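Streptomycin 3''-adenylyltransferase (Enterococcus faecalis, PDB 6SXJ) confers resistance to spectinomycin, but not streptomycin, by transferring AMP from ATP to the 9-hydroxyl of spectinomycin, with release of diphosphate. Local coordinates at residues 128-131 with 132-136; 199-203 with 204-208. All blocks are in the same frame, centred on the assembly; numbering follows the deposited sequence.

Contact 1 (128-131 with 132-136)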
# COMPACT_ATOMS: atom_id res chain seq x y z
N SER A 128 4.34 -10.16 -3.86
CA SER A 128 5.09 -10.29 -2.61
C SER A 128 4.75 -9.17 -1.64
O SER A 128 4.79 -9.38 -0.42
CB SER A 128 6.59 -10.31 -2.91
OG SER A 128 7.31 -9.71 -1.85
N ASP A 129 4.41 -7.99 -2.15
CA ASP A 129 4.11 -6.87 -1.26
C ASP A 129 2.82 -7.11 -0.48
O ASP A 129 2.65 -6.59 0.62
CB ASP A 129 4.00 -5.58 -2.06
CG ASP A 129 5.35 -4.96 -2.34
OD1 ASP A 129 6.26 -5.11 -1.50
OD2 ASP A 129 5.52 -4.33 -3.41
N LEU A 130 1.89 -7.89 -1.05
CA LEU A 130 0.64 -8.18 -0.36
C LEU A 130 0.88 -8.93 0.94
O LEU A 130 0.03 -8.88 1.85
CB LEU A 130 -0.28 -8.98 -1.28
CG LEU A 130 -1.62 -9.43 -0.70
CD1 LEU A 130 -2.50 -8.25 -0.33
CD2 LEU A 130 -2.31 -10.33 -1.71
N THR A 131 2.01 -9.63 1.08
CA THR A 131 2.30 -10.28 2.34
C THR A 131 2.48 -9.26 3.46
O THR A 131 2.15 -9.54 4.62
CB THR A 131 3.55 -11.15 2.21
OG1 THR A 131 3.24 -12.30 1.42
CG2 THR A 131 4.04 -11.61 3.59
N ILE A 132 3.04 -8.09 3.15
CA ILE A 132 3.20 -7.05 4.16
C ILE A 132 1.86 -6.39 4.46
O ILE A 132 1.60 -5.98 5.60
CB ILE A 132 4.23 -6.03 3.68
CG1 ILE A 132 5.50 -6.74 3.19
CG2 ILE A 132 4.58 -5.05 4.78
CD1 ILE A 132 6.44 -5.84 2.42
N MET A 133 1.00 -6.28 3.44
CA MET A 133 -0.32 -5.70 3.64
C MET A 133 -1.18 -6.60 4.52
O MET A 133 -1.74 -6.15 5.52
CB MET A 133 -0.99 -5.48 2.28
CG MET A 133 -0.11 -4.77 1.28
SD MET A 133 -0.84 -4.63 -0.35
CE MET A 133 -2.56 -4.32 0.04
N LEU A 134 -1.29 -7.88 4.15
CA LEU A 134 -2.06 -8.81 4.96
C LEU A 134 -1.52 -8.88 6.38
O LEU A 134 -2.29 -9.01 7.34
CB LEU A 134 -2.06 -10.19 4.31
CG LEU A 134 -2.64 -10.29 2.90
CD1 LEU A 134 -2.53 -11.71 2.36
CD2 LEU A 134 -4.08 -9.81 2.89
N TYR A 135 -0.20 -8.80 6.54
CA TYR A 135 0.37 -8.75 7.88
C TYR A 135 -0.06 -7.47 8.60
O TYR A 135 -0.50 -7.52 9.76
CB TYR A 135 1.89 -8.83 7.80
CG TYR A 135 2.58 -8.78 9.14
CD1 TYR A 135 2.80 -9.94 9.88
CD2 TYR A 135 3.02 -7.57 9.68
CE1 TYR A 135 3.42 -9.90 11.11
CE2 TYR A 135 3.65 -7.52 10.90
CZ TYR A 135 3.85 -8.68 11.61
OH TYR A 135 4.48 -8.63 12.84
N GLN A 136 0.05 -6.33 7.92
CA GLN A 136 -0.40 -5.07 8.49
C GLN A 136 -1.89 -5.12 8.81
O GLN A 136 -2.31 -4.87 9.95
CB GLN A 136 -0.10 -3.93 7.51
CG GLN A 136 -0.52 -2.56 7.97
CD GLN A 136 0.04 -1.45 7.09
OE1 GLN A 136 0.40 -1.69 5.94
NE2 GLN A 136 0.12 -0.24 7.63

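Contact 2 (199-203 with 204-208)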
# COMPACT_ATOMS: atom_id res chain seq x y z
N LYS A 199 6.71 -3.04 13.87
CA LYS A 199 5.50 -2.31 13.53
C LYS A 199 5.70 -1.51 12.25
O LYS A 199 6.81 -1.05 11.95
CB LYS A 199 5.09 -1.36 14.67
CG LYS A 199 5.64 -1.73 16.04
CD LYS A 199 5.21 -0.73 17.12
CE LYS A 199 3.69 -0.73 17.33
NZ LYS A 199 3.30 -0.29 18.70
N ILE A 200 4.62 -1.34 11.49
CA ILE A 200 4.61 -0.50 10.31
C ILE A 200 4.15 0.89 10.72
O ILE A 200 3.31 1.04 11.61
CB ILE A 200 3.71 -1.08 9.21
CG1 ILE A 200 4.29 -2.39 8.68
CG2 ILE A 200 3.55 -0.08 8.06
CD1 ILE A 200 3.34 -3.16 7.80
N ILE A 201 4.70 1.92 10.08
CA ILE A 201 4.31 3.29 10.38
C ILE A 201 4.35 4.13 9.10
O ILE A 201 4.87 3.66 8.07
CB ILE A 201 5.19 3.92 11.47
CG1 ILE A 201 6.47 4.49 10.87
CG2 ILE A 201 5.52 2.90 12.56
CD1 ILE A 201 7.41 5.10 11.90
N PRO A 202 3.85 5.36 9.11
CA PRO A 202 3.77 6.15 7.88
C PRO A 202 5.15 6.62 7.43
O PRO A 202 6.09 6.74 8.22
CB PRO A 202 2.88 7.34 8.24
CG PRO A 202 2.32 7.04 9.62
CD PRO A 202 3.30 6.10 10.27
N LYS A 203 5.24 6.89 6.13
CA LYS A 203 6.53 7.24 5.53
C LYS A 203 7.12 8.48 6.20
O LYS A 203 8.28 8.46 6.65
CB LYS A 203 6.36 7.48 4.03
CG LYS A 203 5.73 6.33 3.27
CD LYS A 203 5.42 6.74 1.83
CE LYS A 203 6.13 5.84 0.84
NZ LYS A 203 6.12 6.41 -0.54
N ASP A 204 6.36 9.57 6.26
CA ASP A 204 6.91 10.82 6.76
C ASP A 204 7.39 10.68 8.20
O ASP A 204 8.39 11.30 8.58
CB ASP A 204 5.88 11.95 6.63
CG ASP A 204 4.50 11.55 7.11
OD1 ASP A 204 3.96 12.25 7.99
OD2 ASP A 204 3.94 10.56 6.59
N ILE A 205 6.73 9.86 9.01
CA ILE A 205 7.19 9.67 10.38
C ILE A 205 8.38 8.73 10.42
O ILE A 205 9.30 8.90 11.23
CB ILE A 205 6.05 9.15 11.28
CG1 ILE A 205 5.08 10.29 11.62
CG2 ILE A 205 6.61 8.54 12.56
CD1 ILE A 205 4.38 10.88 10.42
N ALA A 206 8.38 7.71 9.56
CA ALA A 206 9.53 6.82 9.46
C ALA A 206 10.76 7.57 8.94
O ALA A 206 11.89 7.26 9.34
CB ALA A 206 9.21 5.63 8.55
N GLY A 207 10.55 8.57 8.08
CA GLY A 207 11.69 9.30 7.53
C GLY A 207 12.45 10.08 8.58
O GLY A 207 13.68 10.04 8.63
N ASN A 208 11.73 10.82 9.43
CA ASN A 208 12.39 11.58 10.49
C ASN A 208 12.87 10.69 11.63
O ASN A 208 13.80 11.09 12.34
CB ASN A 208 11.43 12.65 11.03
CG ASN A 208 10.74 13.41 9.91
OD1 ASN A 208 10.22 12.82 8.97
ND2 ASN A 208 10.73 14.74 10.01

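Contact 1 (128-131 with 132-136)
I132 meets D129 near the beginning of helix 130-139, which packs on the sheet of the nucleotidyltransferase domain. The I132 N-H reaches D129 O at 3.0 Å along a bent path and arrives 56° out of the carbonyl plane rather than on a lone pair. Its side chain runs alongside that of D129, so that the terminal methyl CD1 comes to 4.0 Å from D129 OD1. Branched and apolar, I132 also packs on A165 of helix 159-173.

M133 uses the same acceptor: its N donates to D129 O at 3.3 Å, this time in the carbonyl plane. With CG anti to the carbonyl carbon (chi1 -49°), the chain is carried back over D129 and L130, and SD settles 3.8 Å from L130 CA. A bend at the last torsion then turns only the methyl CE, which lies 3.9 Å from L130 CD1. A flexible, unbranched methionine can follow such a curved path.

L134 gives the straightest bond, from its N to L130 O at 2.8 Å and 177°. Its isobutyl group crosses that of L130 obliquely, with L134 CG 3.8 Å from L130 CD1. Both leucines also touch I90 of strand 85-91, so this side of the helix is an apolar surface laid on the sheet.

Y135 closes the series with a bond from its N to T131 O, while its ring leads off to V162 of helix 159-173. The T131 hydroxyl, buried beside this turn, is satisfied by H100 ND1.

D129 O thus divides itself between two N-H groups, each bond probably weaker than the single, nearly linear one to L130 O; apolar groups cover the sheet-facing side, and the buried hydroxyl keeps a polar partner.

Contact 2 (199-203 with 204-208)
I201 and P202 pack against I205 and A206 where an extended loop turns into helix 203-212 of the C-terminal helical domain, with P202 as the N-cap residue. Proline suits this place: the backbone N-H it lacks is not needed for the helix bonds, and its ring holds phi near -72°, compatible with the extended psi of 157°.

Two backbone hydrogen bonds set the first turn. A206 N donates to P202 O at 2.8 Å and G207 N to K203 O at 2.7 Å. The second is the more bent at its hydrogen.

Among the charged residues, D204 has a long, weak ion pair from OD1 to K42, and its acidic group near the helix start would suit the positive end of the helix dipole. The K203 side chain runs off the turn to touch Y229 and N183.

The apolar packing centres on I201. With chi1 at 84°, its CG1 sits between the backbone N and the carbonyl carbon, which sends the longer branch to the helix. CG1 rests 3.8 Å from A206 CB. The small A206 suits this close approach, and both it and I201 also touch L193 of helix 181-196, so the turn is seated on the preceding helix. Farther out, the I201 side chain crosses that of I205, and its terminal methyl CD1 lies 3.6 Å from I205 CG2.

Contact 1 belongs to the nucleotidyltransferase half of the chain and contact 2 to the C-terminal helical half; their centres lie about 16 Å apart, and contact 1 comes wholly earlier in the chain. They meet through I200, in the loop that leads to helix 203-212. I132 CG2 of contact 1 lies 3.8 Å from I200 CD1 of contact 2, and Q136 NE2 comes to 3.5 Å from I200 CG2, as packing rather than bonding; the same NE2 is hydrogen-bonded to E38. Helix 130-139, packed on the sheet, thus also touches the loop of the C-terminal half. In related nucleotidyltransferases substrates bind between two such domains, but neither contact includes a ligand.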